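Local atomic coordinates of CG14216 (Drosophila melanogaster, PDB entry 3OMX), a protein that probably removes phosphate from phosphoserine and phosphothreonine in the C-terminal domain of RNA polymerase II, with a role in RNA processing and termination. Residues Ala5-Ser10 / Glu109-Leu114; His131-Asp136 / Ile183-Leu188. All blocks are in the same frame, centred on the assembly; numbering follows the deposited sequence.

Contact 1: Ala5-Ser10 / Glu109-Leu114. With VO4 (vanadate ion), chain E.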
loop_
_atom_site.group_PDB
_atom_site.type_symbol
_atom_site.label_atom_id
_atom_site.label_comp_id
_atom_site.label_asym_id
_atom_site.label_seq_id
_atom_site.Cartn_x
_atom_site.Cartn_y
_atom_site.Cartn_z
ATOM N N ALA A 5 -5.108 -5.325 2.504
ATOM C CA ALA A 5 -4.463 -4.690 1.347
ATOM C C ALA A 5 -3.750 -3.390 1.862
ATOM O O ALA A 5 -4.259 -2.702 2.694
ATOM C CB ALA A 5 -5.529 -4.321 0.376
ATOM N N VAL A 6 -2.628 -3.074 1.292
ATOM C CA VAL A 6 -1.903 -1.959 1.578
ATOM C C VAL A 6 -1.720 -1.230 0.248
ATOM O O VAL A 6 -1.352 -1.845 -0.714
ATOM C CB VAL A 6 -0.490 -2.219 2.195
ATOM C CG1 VAL A 6 0.037 -0.835 2.512
ATOM C CG2 VAL A 6 -0.460 -2.965 3.504
ATOM N N VAL A 7 -1.888 0.109 0.260
ATOM C CA VAL A 7 -2.185 0.899 -0.942
ATOM C C VAL A 7 -1.448 2.255 -0.874
ATOM O O VAL A 7 -1.625 2.975 0.069
ATOM C CB VAL A 7 -3.808 1.157 -1.142
ATOM C CG1 VAL A 7 -3.987 1.868 -2.463
ATOM C CG2 VAL A 7 -4.670 -0.097 -1.082
ATOM N N CYS A 8 -0.590 2.559 -1.816
ATOM C CA CYS A 8 0.064 3.779 -1.914
ATOM C C CYS A 8 -0.316 4.396 -3.294
ATOM O O CYS A 8 -1.360 4.141 -3.828
ATOM C CB CYS A 8 1.564 3.643 -1.680
ATOM S SG CYS A 8 2.629 2.951 -2.893
ATOM N N SER A 9 0.537 5.205 -3.874
ATOM C CA SER A 9 0.154 5.705 -5.178
ATOM C C SER A 9 0.610 4.849 -6.459
ATOM O O SER A 9 -0.181 4.526 -7.393
ATOM C CB SER A 9 0.642 7.197 -5.272
ATOM O OG SER A 9 0.043 7.635 -6.450
ATOM N N SER A 10 1.847 4.427 -6.395
ATOM C CA SER A 10 2.527 3.702 -7.428
ATOM C C SER A 10 2.766 2.129 -7.192
ATOM O O SER A 10 3.152 1.518 -8.112
ATOM C CB SER A 10 3.946 4.313 -7.634
ATOM O OG SER A 10 3.919 5.658 -8.114
ATOM N N GLU A 109 -3.362 10.806 2.590
ATOM C CA GLU A 109 -4.754 11.279 2.480
ATOM C C GLU A 109 -5.282 11.229 1.056
ATOM O O GLU A 109 -6.440 10.847 0.849
ATOM C CB GLU A 109 -4.809 12.748 2.951
ATOM C CG GLU A 109 -5.205 12.897 4.301
ATOM C CD GLU A 109 -5.446 14.446 4.690
ATOM O OE1 GLU A 109 -6.558 15.019 4.457
ATOM O OE2 GLU A 109 -4.473 15.076 5.193
ATOM N N ARG A 110 -4.452 11.617 0.078
ATOM C CA ARG A 110 -4.883 11.553 -1.305
ATOM C C ARG A 110 -5.264 10.146 -1.691
ATOM O O ARG A 110 -6.337 9.931 -2.306
ATOM C CB ARG A 110 -3.812 11.973 -2.274
ATOM C CG ARG A 110 -3.247 13.281 -2.007
ATOM C CD ARG A 110 -2.511 13.733 -3.306
ATOM N NE ARG A 110 -2.350 12.541 -4.171
ATOM C CZ ARG A 110 -3.272 12.020 -5.023
ATOM N NH1 ARG A 110 -4.524 12.577 -5.249
ATOM N NH2 ARG A 110 -2.922 10.918 -5.713
ATOM N N VAL A 111 -4.428 9.168 -1.274
ATOM C CA VAL A 111 -4.723 7.735 -1.526
ATOM C C VAL A 111 -5.880 7.384 -0.762
ATOM O O VAL A 111 -6.770 6.645 -1.244
ATOM C CB VAL A 111 -3.500 6.813 -1.223
ATOM C CG1 VAL A 111 -3.825 5.236 -1.497
ATOM C CG2 VAL A 111 -2.375 7.328 -2.029
ATOM N N TYR A 112 -5.985 7.889 0.472
ATOM C CA TYR A 112 -7.192 7.438 1.253
ATOM C C TYR A 112 -8.484 7.885 0.518
ATOM O O TYR A 112 -9.426 7.113 0.443
ATOM C CB TYR A 112 -7.136 8.089 2.633
ATOM C CG TYR A 112 -8.307 7.899 3.525
ATOM C CD1 TYR A 112 -8.536 6.684 4.145
ATOM C CD2 TYR A 112 -9.239 8.961 3.769
ATOM C CE1 TYR A 112 -9.566 6.556 5.078
ATOM C CE2 TYR A 112 -10.373 8.801 4.641
ATOM C CZ TYR A 112 -10.485 7.629 5.365
ATOM O OH TYR A 112 -11.543 7.420 6.284
ATOM N N ASP A 113 -8.553 9.166 0.010
ATOM C CA ASP A 113 -9.750 9.686 -0.688
ATOM C C ASP A 113 -10.058 8.960 -2.007
ATOM O O ASP A 113 -11.191 8.563 -2.247
ATOM C CB ASP A 113 -9.577 11.147 -0.981
ATOM C CG ASP A 113 -9.599 11.995 0.345
ATOM O OD1 ASP A 113 -10.368 11.567 1.227
ATOM O OD2 ASP A 113 -8.820 12.993 0.498
ATOM N N LEU A 114 -9.011 8.693 -2.796
ATOM C CA LEU A 114 -9.140 7.813 -3.982
ATOM C C LEU A 114 -9.673 6.444 -3.599
ATOM O O LEU A 114 -10.662 5.924 -4.190
ATOM C CB LEU A 114 -7.795 7.656 -4.633
ATOM C CG LEU A 114 -7.402 8.655 -5.672
ATOM C CD1 LEU A 114 -8.480 9.600 -6.084
ATOM C CD2 LEU A 114 -5.979 9.183 -5.669
HETATM V V VO4 E . 4.374 4.407 -3.352
HETATM O O1 VO4 E . 5.828 5.570 -3.981
HETATM O O2 VO4 E . 4.836 3.395 -4.872
HETATM O O3 VO4 E . 3.219 5.938 -3.763
HETATM O O4 VO4 E . 5.306 4.588 -1.727
#
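Val-7 meets Val-111 methyl to methyl, CG1 to CG1 at 3.5 Å, where the strand running into the phosphate-binding loop is covered by the first turns of helix 109-120. A chi1 of 180° puts CG1 of Val-111 opposite the backbone N, and its two methyls reach different peptide atoms: CG1 lies 3.6 Å from the carbonyl O of Cys-8, while CG2 comes within 4.0 Å of Ser-9 N. This one residue contributes about half of the 152 Å² buried; cutting it back to alanine would remove both methyls and is likely to leave a gap over the Cys-8–Ser-9 peptide and take from Val-7 CG1 its neighbour on the helix. The solvent side is looser. There the exposed Arg-110 brings NH2 only to 4.5 Å from Ser-9 OG, which sits at the edge of the guanidinium, near its plane. Cys-8 sends its CB away from the helix, and its SG binds the vanadium at 2.3 Å; Ser-9 N donates to vanadate O3 at 2.8 Å, and Ser-10 N adds a weak bond to the same oxygen. The helix thus meets this backbone mainly through Val-111, and the Cys-8 SG-to-vanadium link is consistent with the cysteinyl-phosphate chemistry of low-molecular-weight tyrosine phosphatases.

Contact 2: His131-Asp136 / Ile183-Leu188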
loop_
_atom_site.group_PDB
_atom_site.type_symbol
_atom_site.label_atom_id
_atom_site.label_comp_id
_atom_site.label_asym_id
_atom_site.label_seq_id
_atom_site.Cartn_x
_atom_site.Cartn_y
_atom_site.Cartn_z
ATOM N N HIS A 131 -13.038 -2.324 6.202
ATOM C CA HIS A 131 -12.583 -1.095 6.914
ATOM C C HIS A 131 -11.404 -0.430 6.223
ATOM O O HIS A 131 -10.392 -1.096 6.004
ATOM C CB HIS A 131 -12.179 -1.502 8.273
ATOM C CG HIS A 131 -13.339 -1.868 9.091
ATOM N ND1 HIS A 131 -13.616 -3.181 9.474
ATOM C CD2 HIS A 131 -14.360 -1.117 9.523
ATOM C CE1 HIS A 131 -14.731 -3.191 10.160
ATOM N NE2 HIS A 131 -15.216 -1.958 10.173
ATOM N N VAL A 132 -11.499 0.838 5.851
ATOM C CA VAL A 132 -10.354 1.546 5.191
ATOM C C VAL A 132 -9.721 2.433 6.286
ATOM O O VAL A 132 -10.441 3.158 6.924
ATOM C CB VAL A 132 -10.820 2.414 3.971
ATOM C CG1 VAL A 132 -9.697 3.053 3.284
ATOM C CG2 VAL A 132 -11.459 1.532 2.883
ATOM N N LEU A 133 -8.416 2.307 6.487
ATOM C CA LEU A 133 -7.634 2.973 7.478
ATOM C C LEU A 133 -6.515 3.716 6.818
ATOM O O LEU A 133 -5.859 3.171 5.968
ATOM C CB LEU A 133 -6.949 1.981 8.491
ATOM C CG LEU A 133 -7.987 1.126 9.192
ATOM C CD1 LEU A 133 -7.444 -0.010 10.016
ATOM C CD2 LEU A 133 -9.059 1.901 9.964
ATOM N N ASN A 134 -6.281 4.976 7.200
ATOM C CA ASN A 134 -5.119 5.659 6.713
ATOM C C ASN A 134 -4.082 5.756 7.834
ATOM O O ASN A 134 -4.336 6.263 8.928
ATOM C CB ASN A 134 -5.511 7.079 6.277
ATOM C CG ASN A 134 -4.378 7.819 5.600
ATOM O OD1 ASN A 134 -4.012 7.464 4.488
ATOM N ND2 ASN A 134 -3.756 8.811 6.292
ATOM N N VAL A 135 -2.886 5.367 7.505
ATOM C CA VAL A 135 -1.806 5.504 8.375
ATOM C C VAL A 135 -0.721 6.243 7.562
ATOM O O VAL A 135 -0.139 5.638 6.617
ATOM C CB VAL A 135 -1.209 4.145 8.763
ATOM C CG1 VAL A 135 0.053 4.436 9.557
ATOM C CG2 VAL A 135 -2.241 3.219 9.567
ATOM N N ASP A 136 -0.433 7.501 7.917
ATOM C CA ASP A 136 0.513 8.304 7.135
ATOM C C ASP A 136 1.911 7.772 7.143
ATOM O O ASP A 136 2.519 7.582 8.160
ATOM C CB ASP A 136 0.605 9.803 7.601
ATOM C CG ASP A 136 -0.691 10.655 7.298
ATOM O OD1 ASP A 136 -1.261 10.730 6.142
ATOM O OD2 ASP A 136 -1.138 11.329 8.282
ATOM N N ILE A 183 -5.467 7.984 12.908
ATOM C CA ILE A 183 -5.846 6.921 11.924
ATOM C C ILE A 183 -7.194 7.283 11.311
ATOM O O ILE A 183 -8.147 7.260 12.019
ATOM C CB ILE A 183 -5.996 5.606 12.543
ATOM C CG1 ILE A 183 -4.731 5.169 13.331
ATOM C CG2 ILE A 183 -6.258 4.558 11.453
ATOM C CD1 ILE A 183 -3.403 5.171 12.446
ATOM N N LEU A 184 -7.289 7.789 10.083
ATOM C CA LEU A 184 -8.632 7.914 9.510
ATOM C C LEU A 184 -9.325 6.580 9.275
ATOM O O LEU A 184 -8.633 5.574 8.979
ATOM C CB LEU A 184 -8.586 8.694 8.203
ATOM C CG LEU A 184 -8.005 10.100 8.220
ATOM C CD1 LEU A 184 -7.906 10.610 6.766
ATOM C CD2 LEU A 184 -8.716 11.052 9.179
ATOM N N HIS A 185 -10.658 6.529 9.411
ATOM C CA HIS A 185 -11.387 5.290 9.311
ATOM C C HIS A 185 -12.695 5.490 8.580
ATOM O O HIS A 185 -13.583 6.273 8.991
ATOM C CB HIS A 185 -11.555 4.677 10.683
ATOM C CG HIS A 185 -12.491 3.501 10.796
ATOM N ND1 HIS A 185 -12.518 2.421 9.908
ATOM C CD2 HIS A 185 -13.358 3.180 11.785
ATOM C CE1 HIS A 185 -13.368 1.519 10.335
ATOM N NE2 HIS A 185 -13.901 1.962 11.469
ATOM N N SER A 186 -12.826 4.712 7.488
ATOM C CA SER A 186 -14.099 4.548 6.825
ATOM C C SER A 186 -14.628 3.121 6.805
ATOM O O SER A 186 -13.875 2.142 6.559
ATOM C CB SER A 186 -13.972 5.057 5.387
ATOM O OG SER A 186 -13.853 6.446 5.497
ATOM N N VAL A 187 -15.945 2.992 6.981
ATOM C CA VAL A 187 -16.544 1.708 6.662
ATOM C C VAL A 187 -17.310 1.770 5.342
ATOM O O VAL A 187 -18.222 2.548 5.175
ATOM C CB VAL A 187 -17.373 1.054 7.742
ATOM C CG1 VAL A 187 -16.983 1.475 9.149
ATOM C CG2 VAL A 187 -18.752 1.310 7.483
ATOM N N LEU A 188 -16.819 0.988 4.388
ATOM C CA LEU A 188 -17.372 0.770 3.065
ATOM C C LEU A 188 -17.979 -0.667 2.964
ATOM O O LEU A 188 -17.752 -1.555 3.860
ATOM C CB LEU A 188 -16.253 0.862 2.079
ATOM C CG LEU A 188 -15.858 2.243 1.573
ATOM C CD1 LEU A 188 -17.046 2.961 0.956
ATOM C CD2 LEU A 188 -15.372 3.058 2.637
#
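Val-132 and Ser-186 form an antiparallel hydrogen-bonded pair whose two bonds are short and nearly straight: Val-132 N to Ser-186 O is 2.8 Å (172° at the hydrogen) and Ser-186 N to Val-132 O is 2.9 Å, both in the carbonyl plane. The bond from Asn-134 N to Leu-184 O, 3.0 Å, is more bent, its donor tilted 27° from the plane of the Leu-184 carbonyl. Between these bonds, CA-H...O contacts join His-185 CA to Val-132 O and Leu-133 CA to Leu-184 O. Strand 184-189 is thereby added, antiparallel, to the edge of an otherwise parallel sheet, while strand 129-134 bonds on its other side to strand 103-106 in the alpha/beta core. Side chains alternate between the two faces. On one, Leu-133 and His-185 run side by side, Leu-133 CD2 reaching 3.8 Å from His-185 CB because CG stands anti to the leucine's carbonyl carbon (chi1 -58°); Val-187 CG1 lies at the edge of the His-131 ring, 3.7 Å from CD2. Helix 164-179 touches both histidines on this face. On the other, Val-132 CG2 comes to 4.2 Å from Leu-188 CD2. Beyond Asn-134, Val-135 CG2 packs alongside Ile-183 CD1 at 3.7 Å.

Contact 1 lies deeper, its centre about 7 Å from that of the chain against about 13 Å for contact 2, although buried residues dominate both. The two reach one five-stranded sheet differently: 5-10 with 109-114 sets a helix against an inner strand by apolar side chains, whereas 131-136 with 183-188 extends the sheet through backbone bonds and buries about three times the area. Only contact 1 supplies vanadate ligands; in contact 2 the side chain of Asn-134 stays about 11 Å from the ion. Tyr-112 joins them, its OH 2.6 Å from Ser-186 OG in a probable hydrogen bond and its CZ 3.6 Å from Leu-184 CB.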